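Side-chain contacts in peroxiredoxin (PDB 5EPF), which reduces hydrogen peroxide and organic hydroperoxides to water and alcohols as a thiol-specific peroxidase, protecting the cell against oxidative stress: residues A16-P21 and A106-V111; A85-V90 and Y95-D100. All coordinates share one frame; numbering follows the deposited sequence.

Contact 1: A16-P21 and A106-V111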
loop_
_atom_site.group_PDB
_atom_site.type_symbol
_atom_site.label_atom_id
_atom_site.label_comp_id
_atom_site.label_asym_id
_atom_site.label_seq_id
_atom_site.Cartn_x
_atom_site.Cartn_y
_atom_site.Cartn_z
ATOM N N ALA A 16 -6.604 -12.317 2.670
ATOM C CA ALA A 16 -6.388 -13.326 1.641
ATOM C C ALA A 16 -5.206 -12.940 0.745
ATOM O O ALA A 16 -4.956 -11.761 0.486
ATOM C CB ALA A 16 -7.649 -13.473 0.794
ATOM N N ASP A 17 -4.444 -13.938 0.306
ATOM C CA ASP A 17 -3.359 -13.696 -0.635
ATOM C C ASP A 17 -3.938 -13.162 -1.941
ATOM O O ASP A 17 -5.093 -13.415 -2.276
ATOM C CB ASP A 17 -2.599 -15.014 -0.850
ATOM C CG ASP A 17 -1.203 -14.818 -1.402
ATOM O OD1 ASP A 17 -0.713 -13.669 -1.475
ATOM O OD2 ASP A 17 -0.573 -15.839 -1.765
ATOM N N PHE A 18 -3.130 -12.398 -2.670
ATOM C CA PHE A 18 -3.553 -11.845 -3.954
ATOM C C PHE A 18 -2.327 -11.627 -4.823
ATOM O O PHE A 18 -1.195 -11.589 -4.331
ATOM C CB PHE A 18 -4.343 -10.520 -3.811
ATOM C CG PHE A 18 -3.524 -9.364 -3.255
ATOM C CD1 PHE A 18 -2.715 -8.605 -4.091
ATOM C CD2 PHE A 18 -3.571 -9.032 -1.909
ATOM C CE1 PHE A 18 -1.966 -7.540 -3.581
ATOM C CE2 PHE A 18 -2.837 -7.963 -1.411
ATOM C CZ PHE A 18 -2.032 -7.222 -2.240
ATOM N N GLU A 19 -2.583 -11.402 -6.122
ATOM C CA GLU A 19 -1.553 -11.110 -7.118
ATOM C C GLU A 19 -1.988 -9.931 -7.969
ATOM O O GLU A 19 -3.141 -9.855 -8.400
ATOM C CB GLU A 19 -1.308 -12.302 -8.061
ATOM C CG GLU A 19 -0.619 -13.484 -7.410
ATOM C CD GLU A 19 -0.293 -14.578 -8.415
ATOM O OE1 GLU A 19 -0.659 -14.449 -9.610
ATOM O OE2 GLU A 19 0.341 -15.571 -8.009
ATOM N N LEU A 20 -1.050 -9.019 -8.218
ATOM C CA LEU A 20 -1.263 -7.875 -9.104
ATOM C C LEU A 20 0.064 -7.514 -9.749
ATOM O O LEU A 20 1.119 -7.756 -9.154
ATOM C CB LEU A 20 -1.742 -6.637 -8.328
ATOM C CG LEU A 20 -3.175 -6.663 -7.801
ATOM C CD1 LEU A 20 -3.418 -5.409 -6.994
ATOM C CD2 LEU A 20 -4.204 -6.802 -8.914
ATOM N N PRO A 21 0.050 -6.877 -10.924
ATOM C CA PRO A 21 1.308 -6.426 -11.535
ATOM C C PRO A 21 1.876 -5.171 -10.879
ATOM O O PRO A 21 1.140 -4.263 -10.481
ATOM C CB PRO A 21 0.899 -6.123 -12.979
ATOM C CG PRO A 21 -0.546 -5.713 -12.870
ATOM C CD PRO A 21 -1.126 -6.583 -11.761
ATOM N N ALA A 106 -8.884 -3.898 -3.956
ATOM C CA ALA A 106 -9.556 -2.876 -3.156
ATOM C C ALA A 106 -10.854 -3.418 -2.557
ATOM O O ALA A 106 -11.159 -3.172 -1.382
ATOM C CB ALA A 106 -9.829 -1.644 -4.020
ATOM N N ALA A 107 -11.641 -4.146 -3.357
ATOM C CA ALA A 107 -12.873 -4.740 -2.851
ATOM C C ALA A 107 -12.587 -5.732 -1.730
ATOM O O ALA A 107 -13.307 -5.770 -0.722
ATOM C CB ALA A 107 -13.644 -5.413 -3.991
ATOM N N GLN A 108 -11.530 -6.538 -1.879
ATOM C CA GLN A 108 -11.163 -7.473 -0.823
ATOM C C GLN A 108 -10.892 -6.744 0.490
ATOM O O GLN A 108 -11.247 -7.235 1.563
ATOM C CB GLN A 108 -9.935 -8.278 -1.248
ATOM C CG GLN A 108 -9.340 -9.102 -0.132
ATOM C CD GLN A 108 -7.938 -9.614 -0.430
ATOM O OE1 GLN A 108 -7.314 -10.233 0.423
ATOM N NE2 GLN A 108 -7.435 -9.342 -1.628
ATOM N N PHE A 109 -10.267 -5.565 0.427
ATOM C CA PHE A 109 -9.938 -4.782 1.612
ATOM C C PHE A 109 -11.056 -3.833 2.037
ATOM O O PHE A 109 -10.939 -3.183 3.089
ATOM C CB PHE A 109 -8.636 -4.009 1.377
ATOM C CG PHE A 109 -7.388 -4.842 1.535
ATOM C CD1 PHE A 109 -6.671 -4.809 2.733
ATOM C CD2 PHE A 109 -6.934 -5.667 0.507
ATOM C CE1 PHE A 109 -5.510 -5.561 2.905
ATOM C CE2 PHE A 109 -5.776 -6.429 0.663
ATOM C CZ PHE A 109 -5.066 -6.377 1.865
ATOM N N GLY A 110 -12.141 -3.754 1.273
ATOM C CA GLY A 110 -13.242 -2.881 1.627
ATOM C C GLY A 110 -13.015 -1.417 1.337
ATOM O O GLY A 110 -13.654 -0.570 1.974
ATOM N N VAL A 111 -12.142 -1.090 0.380
ATOM C CA VAL A 111 -11.797 0.288 0.058
ATOM C C VAL A 111 -12.145 0.662 -1.379
ATOM O O VAL A 111 -11.794 1.753 -1.832
ATOM C CB VAL A 111 -10.326 0.625 0.397
ATOM C CG1 VAL A 111 -10.061 0.412 1.877
ATOM C CG2 VAL A 111 -9.350 -0.194 -0.437
#

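Contact 2: A85-V90 and Y95-D100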
loop_
_atom_site.group_PDB
_atom_site.type_symbol
_atom_site.label_atom_id
_atom_site.label_comp_id
_atom_site.label_asym_id
_atom_site.label_seq_id
_atom_site.Cartn_x
_atom_site.Cartn_y
_atom_site.Cartn_z
ATOM N N ALA A 85 4.133 3.404 -13.385
ATOM C CA ALA A 85 5.524 3.434 -13.826
ATOM C C ALA A 85 6.063 4.859 -13.855
ATOM O O ALA A 85 7.172 5.124 -13.385
ATOM C CB ALA A 85 5.666 2.777 -15.201
ATOM N N LYS A 86 5.289 5.796 -14.415
ATOM C CA LYS A 86 5.756 7.184 -14.471
ATOM C C LYS A 86 5.867 7.800 -13.080
ATOM O O LYS A 86 6.825 8.528 -12.795
ATOM C CB LYS A 86 4.867 8.033 -15.380
ATOM C CG LYS A 86 5.452 9.435 -15.659
ATOM C CD LYS A 86 6.903 9.417 -16.195
ATOM C CE LYS A 86 7.011 8.752 -17.536
ATOM N NZ LYS A 86 8.380 8.912 -18.097
ATOM N N PHE A 87 4.894 7.533 -12.210
ATOM C CA PHE A 87 4.925 8.053 -10.844
ATOM C C PHE A 87 6.194 7.589 -10.137
ATOM O O PHE A 87 6.924 8.391 -9.537
ATOM C CB PHE A 87 3.676 7.509 -10.143
ATOM C CG PHE A 87 3.377 8.064 -8.764
ATOM C CD1 PHE A 87 3.812 9.316 -8.327
ATOM C CD2 PHE A 87 2.564 7.308 -7.918
ATOM C CE1 PHE A 87 3.450 9.790 -7.061
ATOM C CE2 PHE A 87 2.214 7.768 -6.657
ATOM C CZ PHE A 87 2.649 9.019 -6.232
ATOM N N ALA A 88 6.489 6.285 -10.221
ATOM C CA ALA A 88 7.668 5.737 -9.538
ATOM C C ALA A 88 8.971 6.249 -10.158
ATOM O O ALA A 88 9.972 6.433 -9.452
ATOM C CB ALA A 88 7.634 4.206 -9.558
ATOM N N GLU A 89 8.993 6.448 -11.477
ATOM C CA GLU A 89 10.197 6.953 -12.138
ATOM C C GLU A 89 10.459 8.407 -11.762
ATOM O O GLU A 89 11.583 8.776 -11.407
ATOM C CB GLU A 89 10.043 6.825 -13.655
ATOM C CG GLU A 89 11.280 7.207 -14.450
ATOM C CD GLU A 89 10.996 7.290 -15.932
ATOM O OE1 GLU A 89 9.808 7.266 -16.330
ATOM O OE2 GLU A 89 11.963 7.410 -16.705
ATOM N N VAL A 90 9.428 9.248 -11.827
ATOM C CA VAL A 90 9.600 10.671 -11.534
ATOM C C VAL A 90 9.984 10.893 -10.074
ATOM O O VAL A 90 10.765 11.803 -9.756
ATOM C CB VAL A 90 8.321 11.431 -11.922
ATOM C CG1 VAL A 90 8.344 12.864 -11.410
ATOM C CG2 VAL A 90 8.139 11.387 -13.417
ATOM N N TYR A 95 10.399 0.979 -4.246
ATOM C CA TYR A 95 9.473 -0.037 -3.763
ATOM C C TYR A 95 8.403 -0.264 -4.831
ATOM O O TYR A 95 8.238 0.557 -5.744
ATOM C CB TYR A 95 8.861 0.364 -2.403
ATOM C CG TYR A 95 8.156 1.711 -2.384
ATOM C CD1 TYR A 95 6.816 1.821 -2.753
ATOM C CD2 TYR A 95 8.820 2.878 -1.964
ATOM C CE1 TYR A 95 6.162 3.021 -2.742
ATOM C CE2 TYR A 95 8.155 4.108 -1.949
ATOM C CZ TYR A 95 6.827 4.175 -2.341
ATOM O OH TYR A 95 6.122 5.360 -2.321
ATOM N N PRO A 96 7.632 -1.344 -4.723
ATOM C CA PRO A 96 6.607 -1.634 -5.732
ATOM C C PRO A 96 5.366 -0.756 -5.607
ATOM O O PRO A 96 4.903 -0.440 -4.504
ATOM C CB PRO A 96 6.252 -3.105 -5.451
ATOM C CG PRO A 96 7.376 -3.640 -4.589
ATOM C CD PRO A 96 7.774 -2.454 -3.758
ATOM N N LEU A 97 4.818 -0.398 -6.769
ATOM C CA LEU A 97 3.472 0.154 -6.895
ATOM C C LEU A 97 2.657 -0.855 -7.684
ATOM O O LEU A 97 3.023 -1.184 -8.819
ATOM C CB LEU A 97 3.474 1.476 -7.661
ATOM C CG LEU A 97 4.273 2.635 -7.064
ATOM C CD1 LEU A 97 4.082 3.864 -7.936
ATOM C CD2 LEU A 97 3.850 2.953 -5.630
ATOM N N LEU A 98 1.568 -1.353 -7.091
ATOM C CA LEU A 98 0.716 -2.342 -7.733
ATOM C C LEU A 98 -0.469 -1.665 -8.410
ATOM O O LEU A 98 -1.042 -0.695 -7.888
ATOM C CB LEU A 98 0.208 -3.373 -6.722
ATOM C CG LEU A 98 1.291 -4.094 -5.910
ATOM C CD1 LEU A 98 0.624 -5.118 -5.003
ATOM C CD2 LEU A 98 2.330 -4.746 -6.825
ATOM N N SER A 99 -0.843 -2.191 -9.569
ATOM C CA SER A 99 -2.007 -1.713 -10.310
ATOM C C SER A 99 -3.155 -2.685 -10.075
ATOM O O SER A 99 -3.068 -3.856 -10.466
ATOM C CB SER A 99 -1.692 -1.619 -11.800
ATOM O OG SER A 99 -2.856 -1.309 -12.551
ATOM N N ASP A 100 -4.217 -2.181 -9.456
ATOM C CA ASP A 100 -5.434 -2.930 -9.158
ATOM C C ASP A 100 -6.501 -2.464 -10.146
ATOM O O ASP A 100 -7.451 -1.771 -9.787
ATOM C CB ASP A 100 -5.824 -2.617 -7.705
ATOM C CG ASP A 100 -6.984 -3.441 -7.196
ATOM O OD1 ASP A 100 -7.183 -4.603 -7.619
ATOM O OD2 ASP A 100 -7.688 -2.927 -6.303
#

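Contact 1: A16-P21 and A106-V111
Ala16 meets the end of Gln108, the long polar side chain that reaches over from helix 104-109. The CB of Ala16 packs against the end of the Gln108 amide, and its backbone brings both N and O close to the same group. Because that amide was probably built turned over, its two end atoms cannot be told apart with confidence. Gln108 spans the gap with CG anti to the backbone N (chi1 170°) and an extended chain beyond. One residue after Asp17, whose OD1 accepts a weak hydrogen bond from Phe18 N, the Phe18 CB points toward the helix segment, and CG, between the backbone N and the carbonyl carbon (chi1 65°), sets the ring beside Gln108 and Phe109. The ring plane stands 80° from that of the Gln108 amide. Next to CD2, which lies beside this amide, CE2 of Phe18 touches Phe109 CE2 at 3.9 Å, arriving near the plane of the Phe109 ring, at its edge. Gly110, with positive phi, closes the helix in a Schellman motif; the Phe109 ring also meets Phe43 and Phe127 of the central sheet. Polar and apolar chemistry thus divide the contact: the glutamine amide lies against the Ala16 backbone on the more exposed side, while the two phenylalanines join the N-terminal segment to the buried core.

Contact 2: A85-V90 and Y95-D100
Phe87 and Ala88 of helix 81-91 pack on Leu97 of strand 97-99, within the beta-alpha-beta unit formed by strand 72-77, this helix and the strand, part of the thioredoxin-like fold. The cross-segment interactions are apolar, and all three residues are buried. Leu97 does its touching with one branch: CD1 lies 3.8 Å from Phe87 CD2 and 3.9 Å from Ala88 CB, so a single methyl group touches both a ring and a methyl of consecutive helix residues. The Leu97 CB points toward the helix, and CG anti to the carbonyl carbon (chi1 -61°) places CD1 at Phe87 and Ala88; the Leu97 and Phe87 side chains cross at about a right angle. Aromatic packing continues past the contact, where the Phe87 ring meets that of Phe93 edge-to-face and also touches Thr53 and Ala56 of helix 50-61. The Phe87 side chain comes to about 5 Å from that of Cys52, the residue expected to form the sulfenic acid intermediate, so the contact borders the active site. No hydrogen bond crosses between the two segments. Within 85-90, Lys86 and Glu89 form an exposed salt bridge, Lys86 NZ meeting Glu89 OE1 at 2.8 Å on the syn side, 33° out of the carboxylate plane.

Overall arrangement
The centres of contacts 1 and 2 lie about 17 Å apart within one thioredoxin-like fold. Along the chain, 16-21 comes first, then 85-90 and 95-100, and finally 106-111, so contact 1 brackets contact 2 in sequence. Strand 97-99, at one edge of the central five-stranded sheet, is followed in the chain by helix 104-109. The two contacts also touch: Pro21 O and Ser99 N, 3.0 Å apart, probably share a hydrogen bond, as do Asp100 OD2 and Ala106 N. The first bond ties 16-21 to the edge strand; the second ties Asp100, just after that strand, to helix 104-109, on which 16-21 packs in contact 1. Contact 2 places helix 81-91 on the same strand near the peroxidatic cysteine.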